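PDB 4ZXO: glycosyl hydrolase family 26 from Bacteroides ovatus, which probably hydrolyses internal beta-1,4-mannosidic linkages of galactomannan, acting as an endo-beta-mannanase in a galactomannan-degrading system. Local coordinates for residues N18-F29 against K332-Y343. Numbering follows the deposited sequence.
Sequences NLKQAERKGILF and KILFVGDNFELY. With K (potassium ion), chain B.
Ile27 and Leu28, at the start of the barrel strand 27-32, pair in parallel with Ile333 and Leu334 of the short strand 333-334, an addition near the C-terminus to the curled parallel sheet of this TIM-barrel enzyme. Two bonds grip Leu334: its N donates to Ile27 O (2.8 Å), and its O receives Phe29 N almost straight, at 175°. Ile27 N donates to Lys332 O, the first bond of the pairing.

Side chains alternate across this pairing. On one side, Leu28 lays CD2 over the centre of the Phe340 ring, 3.8 Å from its centroid, while its other methyl, CD1, meets Leu342 CD2 tip to tip. Phe340 takes the cramped rotamer with CG between its backbone N and carbonyl carbon (chi1 60°), which turns the ring under that methyl. Leu334 fits its CD1 against Lys25 O and the adjoining Gly26, whose positive phi ends helix 22-25. Ile27 and Ile333 occupy the other side, facing helix 281-290. There too Phe29 rests CB against Ile333 CG2 (3.7 Å) and over a face of the Phe335 ring; the two rings lie nearly parallel but slid apart, with centroids 5.4 Å apart, and Phe324 meets Phe29 edge-to-face.

Beyond the strand, 339-343 runs back past the helices. Lys25, bent at chi2 and chi3, brings NZ to Asn339 O in a weak bond, and one water joins Lys25 O to the same carbonyl. Asn18 ND2 makes a weak bond to Leu342 O and another bond to Lys344 O; Gln21 NE2 donates to Asn18 OD1 in the plane of the Asn18 carbonyl, though the bond is bent.

Next to the paired backbone lies a potassium site completed by Ser328, Ser330 and waters. Ile333 O, on the strand residue between two bonded neighbours, binds the potassium ion at 2.4 Å.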
loop_
_atom_site.group_PDB
_atom_site.type_symbol
_atom_site.label_atom_id
_atom_site.label_comp_id
_atom_site.label_asym_id
_atom_site.label_seq_id
_atom_site.Cartn_x
_atom_site.Cartn_y
_atom_site.Cartn_z
ATOM N N ASN A 18 -9.032 4.691 13.505
ATOM C CA ASN A 18 -7.734 5.142 13.965
ATOM C C ASN A 18 -6.936 5.812 12.837
ATOM O O ASN A 18 -6.236 6.817 13.086
ATOM C CB ASN A 18 -6.994 3.954 14.621
ATOM C CG ASN A 18 -7.518 3.700 16.041
ATOM O OD1 ASN A 18 -7.447 4.607 16.876
ATOM N ND2 ASN A 18 -8.119 2.567 16.282
ATOM N N LEU A 19 -7.085 5.342 11.593
ATOM C CA LEU A 19 -6.453 6.058 10.462
ATOM C C LEU A 19 -7.004 7.472 10.359
ATOM O O LEU A 19 -6.267 8.425 10.050
ATOM C CB LEU A 19 -6.687 5.306 9.150
ATOM C CG LEU A 19 -5.977 3.943 9.097
ATOM C CD1 LEU A 19 -6.248 3.247 7.740
ATOM C CD2 LEU A 19 -4.469 4.085 9.331
ATOM N N LYS A 20 -8.290 7.628 10.703
ATOM C CA LYS A 20 -8.927 8.941 10.630
ATOM C C LYS A 20 -8.491 9.906 11.732
ATOM O O LYS A 20 -8.812 11.077 11.658
ATOM C CB LYS A 20 -10.454 8.806 10.633
ATOM C CG LYS A 20 -10.966 8.324 9.295
ATOM C CD LYS A 20 -12.439 7.947 9.434
ATOM C CE LYS A 20 -12.986 7.433 8.068
ATOM N NZ LYS A 20 -13.460 8.384 6.909
ATOM N N GLN A 21 -7.761 9.455 12.738
ATOM C CA GLN A 21 -7.283 10.431 13.722
ATOM C C GLN A 21 -5.775 10.641 13.600
ATOM O O GLN A 21 -5.111 11.068 14.523
ATOM C CB GLN A 21 -7.661 10.051 15.151
ATOM C CG GLN A 21 -7.134 8.767 15.624
ATOM C CD GLN A 21 -7.506 8.535 17.083
ATOM O OE1 GLN A 21 -7.945 9.472 17.777
ATOM N NE2 GLN A 21 -7.349 7.289 17.564
ATOM N N ALA A 22 -5.264 10.418 12.395
ATOM C CA ALA A 22 -3.859 10.687 12.098
ATOM C C ALA A 22 -3.348 12.050 12.533
ATOM O O ALA A 22 -2.207 12.171 12.950
ATOM C CB ALA A 22 -3.621 10.531 10.598
ATOM N N GLU A 23 -4.160 13.091 12.368
ATOM C CA GLU A 23 -3.694 14.424 12.702
ATOM C C GLU A 23 -3.263 14.454 14.184
ATOM O O GLU A 23 -2.270 15.122 14.561
ATOM C CB GLU A 23 -4.778 15.454 12.398
ATOM C CG GLU A 23 -4.299 16.865 12.607
ATOM C CD GLU A 23 -5.095 17.828 11.769
ATOM O OE1 GLU A 23 -6.340 17.725 11.796
ATOM O OE2 GLU A 23 -4.469 18.657 11.069
ATOM N N ARG A 24 -3.964 13.682 15.018
ATOM C CA ARG A 24 -3.704 13.679 16.464
ATOM C C ARG A 24 -2.582 12.713 16.832
ATOM O O ARG A 24 -1.873 12.900 17.798
ATOM C CB ARG A 24 -4.982 13.279 17.212
ATOM C CG ARG A 24 -6.078 14.386 17.262
ATOM C CD ARG A 24 -7.302 13.983 18.154
ATOM N NE ARG A 24 -6.873 13.557 19.503
ATOM C CZ ARG A 24 -6.926 14.283 20.635
ATOM N NH1 ARG A 24 -7.513 15.497 20.670
ATOM N NH2 ARG A 24 -6.396 13.757 21.760
ATOM N N LYS A 25 -2.463 11.627 16.094
ATOM C CA LYS A 25 -1.599 10.516 16.553
ATOM C C LYS A 25 -0.237 10.498 15.885
ATOM O O LYS A 25 0.720 10.001 16.463
ATOM C CB LYS A 25 -2.284 9.156 16.294
ATOM C CG LYS A 25 -3.659 8.954 16.976
ATOM C CD LYS A 25 -3.555 8.924 18.484
ATOM C CE LYS A 25 -2.991 7.610 18.963
ATOM N NZ LYS A 25 -3.048 7.547 20.493
ATOM N N GLY A 26 -0.167 10.948 14.631
ATOM C CA GLY A 26 1.108 10.893 13.908
ATOM C C GLY A 26 0.976 10.009 12.681
ATOM O O GLY A 26 -0.130 9.586 12.328
ATOM N N ILE A 27 2.120 9.725 12.080
ATOM C CA ILE A 27 2.219 9.049 10.782
ATOM C C ILE A 27 2.870 7.686 10.973
ATOM O O ILE A 27 4.036 7.621 11.351
ATOM C CB ILE A 27 3.069 9.853 9.789
ATOM C CG1 ILE A 27 2.613 11.308 9.648
ATOM C CG2 ILE A 27 3.016 9.182 8.408
ATOM C CD1 ILE A 27 3.539 12.182 8.812
ATOM N N LEU A 28 2.151 6.596 10.717
ATOM C CA LEU A 28 2.801 5.273 10.782
ATOM C C LEU A 28 3.841 5.128 9.732
ATOM O O LEU A 28 3.597 5.479 8.595
ATOM C CB LEU A 28 1.754 4.160 10.608
ATOM C CG LEU A 28 0.698 4.066 11.732
ATOM C CD1 LEU A 28 -0.595 3.360 11.192
ATOM C CD2 LEU A 28 1.275 3.346 12.937
ATOM N N PHE A 29 5.003 4.583 10.094
ATOM C CA PHE A 29 6.020 4.321 9.098
ATOM C C PHE A 29 5.915 2.914 8.551
ATOM O O PHE A 29 5.770 1.959 9.337
ATOM C CB PHE A 29 7.411 4.509 9.677
ATOM C CG PHE A 29 8.494 4.363 8.629
ATOM C CD1 PHE A 29 8.719 5.385 7.692
ATOM C CD2 PHE A 29 9.208 3.192 8.504
ATOM C CE1 PHE A 29 9.698 5.234 6.670
ATOM C CE2 PHE A 29 10.173 3.048 7.490
ATOM C CZ PHE A 29 10.426 4.063 6.585
ATOM N N LYS A 332 6.499 12.524 15.421
ATOM C CA LYS A 332 5.516 12.457 14.333
ATOM C C LYS A 332 5.493 11.120 13.649
ATOM O O LYS A 332 4.577 10.866 12.885
ATOM C CB LYS A 332 5.805 13.565 13.318
ATOM C CG LYS A 332 5.766 14.914 14.015
ATOM C CD LYS A 332 6.081 16.083 13.110
ATOM C CE LYS A 332 5.899 17.391 13.889
ATOM N NZ LYS A 332 6.275 18.543 13.051
ATOM N N ILE A 333 6.493 10.267 13.880
ATOM C CA ILE A 333 6.584 9.051 13.070
ATOM C C ILE A 333 6.467 7.832 13.942
ATOM O O ILE A 333 7.239 7.719 14.920
ATOM C CB ILE A 333 7.945 8.978 12.302
ATOM C CG1 ILE A 333 8.244 10.255 11.503
ATOM C CG2 ILE A 333 8.067 7.741 11.338
ATOM C CD1 ILE A 333 7.241 10.600 10.436
ATOM N N LEU A 334 5.564 6.912 13.581
ATOM C CA LEU A 334 5.145 5.872 14.501
ATOM C C LEU A 334 5.596 4.480 14.043
ATOM O O LEU A 334 5.410 4.072 12.887
ATOM C CB LEU A 334 3.643 5.869 14.672
ATOM C CG LEU A 334 2.989 7.188 15.055
ATOM C CD1 LEU A 334 1.476 7.022 14.981
ATOM C CD2 LEU A 334 3.419 7.673 16.410
ATOM N N PHE A 335 6.143 3.740 14.984
ATOM C CA PHE A 335 6.620 2.389 14.784
ATOM C C PHE A 335 5.901 1.543 15.811
ATOM O O PHE A 335 5.403 2.062 16.835
ATOM C CB PHE A 335 8.173 2.273 14.989
ATOM C CG PHE A 335 8.967 2.994 13.957
ATOM C CD1 PHE A 335 9.648 2.287 12.954
ATOM C CD2 PHE A 335 9.057 4.400 13.982
ATOM C CE1 PHE A 335 10.388 2.962 11.963
ATOM C CE2 PHE A 335 9.785 5.073 13.001
ATOM C CZ PHE A 335 10.440 4.357 11.969
ATOM N N VAL A 336 5.919 0.237 15.614
ATOM C CA VAL A 336 5.394 -0.664 16.631
ATOM C C VAL A 336 6.032 -0.410 17.987
ATOM O O VAL A 336 7.260 -0.275 18.067
ATOM C CB VAL A 336 5.630 -2.115 16.201
ATOM C CG1 VAL A 336 5.330 -3.053 17.345
ATOM C CG2 VAL A 336 4.744 -2.441 14.957
ATOM N N GLY A 337 5.217 -0.343 19.053
ATOM C CA GLY A 337 5.670 0.101 20.392
ATOM C C GLY A 337 5.283 1.540 20.741
ATOM O O GLY A 337 5.190 1.918 21.921
ATOM N N ASP A 338 5.011 2.366 19.729
ATOM C CA ASP A 338 4.594 3.746 19.985
ATOM C C ASP A 338 3.125 3.839 20.395
ATOM O O ASP A 338 2.427 2.823 20.461
ATOM C CB ASP A 338 4.893 4.591 18.754
ATOM C CG ASP A 338 6.406 4.703 18.488
ATOM O OD1 ASP A 338 7.194 4.550 19.443
ATOM O OD2 ASP A 338 6.831 4.951 17.348
ATOM N N ASN A 339 2.659 5.052 20.699
ATOM C CA ASN A 339 1.376 5.219 21.367
ATOM C C ASN A 339 0.213 5.251 20.397
ATOM O O ASN A 339 -0.326 6.342 20.080
ATOM C CB ASN A 339 1.388 6.494 22.192
ATOM C CG ASN A 339 0.165 6.639 23.062
ATOM O OD1 ASN A 339 -0.515 5.657 23.374
ATOM N ND2 ASN A 339 -0.107 7.843 23.477
ATOM N N PHE A 340 -0.166 4.065 19.922
ATOM C CA PHE A 340 -1.366 3.927 19.113
ATOM C C PHE A 340 -1.906 2.524 19.379
ATOM O O PHE A 340 -1.158 1.661 19.826
ATOM C CB PHE A 340 -1.060 4.149 17.605
ATOM C CG PHE A 340 -0.062 3.169 17.063
ATOM C CD1 PHE A 340 -0.471 1.942 16.548
ATOM C CD2 PHE A 340 1.287 3.474 17.051
ATOM C CE1 PHE A 340 0.447 0.991 16.078
ATOM C CE2 PHE A 340 2.215 2.544 16.572
ATOM C CZ PHE A 340 1.803 1.318 16.058
ATOM N N GLU A 341 -3.198 2.309 19.152
ATOM C CA GLU A 341 -3.803 0.979 19.268
ATOM C C GLU A 341 -4.797 0.944 18.120
ATOM O O GLU A 341 -5.917 1.473 18.224
ATOM C CB GLU A 341 -4.514 0.757 20.615
ATOM C CG GLU A 341 -3.535 0.799 21.775
ATOM C CD GLU A 341 -4.241 0.654 23.088
ATOM O OE1 GLU A 341 -4.687 1.692 23.675
ATOM O OE2 GLU A 341 -4.352 -0.505 23.536
ATOM N N LEU A 342 -4.385 0.350 17.016
ATOM C CA LEU A 342 -5.150 0.421 15.781
ATOM C C LEU A 342 -6.476 -0.333 15.798
ATOM O O LEU A 342 -7.361 0.003 15.051
ATOM C CB LEU A 342 -4.299 -0.123 14.667
ATOM C CG LEU A 342 -2.959 0.568 14.415
ATOM C CD1 LEU A 342 -2.297 -0.137 13.210
ATOM C CD2 LEU A 342 -3.231 2.025 14.087
ATOM N N TYR A 343 -6.628 -1.330 16.679
ATOM C CA TYR A 343 -7.731 -2.243 16.518
ATOM C C TYR A 343 -8.683 -2.094 17.697
ATOM O O TYR A 343 -9.534 -2.927 17.864
ATOM C CB TYR A 343 -7.217 -3.667 16.383
ATOM C CG TYR A 343 -6.243 -3.751 15.262
ATOM C CD1 TYR A 343 -6.669 -3.528 13.949
ATOM C CD2 TYR A 343 -4.891 -4.008 15.492
ATOM C CE1 TYR A 343 -5.784 -3.558 12.900
ATOM C CE2 TYR A 343 -3.988 -4.050 14.430
ATOM C CZ TYR A 343 -4.448 -3.820 13.146
ATOM O OH TYR A 343 -3.543 -3.885 12.095
HETATM K K K B . 8.864 7.933 16.678
HETATM O O HOH W 1 -4.635 4.685 18.173
HETATM O O HOH W 2 -6.968 3.372 19.859
HETATM O O HOH W 3 0.721 8.894 19.098
HETATM O O HOH W 4 -2.722 4.955 21.855
HETATM O O HOH W 5 8.615 6.807 19.581
HETATM O O HOH W 6 9.592 9.067 18.926
HETATM O O HOH W 7 9.058 5.560 17.278
HETATM O O HOH W 8 6.891 8.026 18.574
#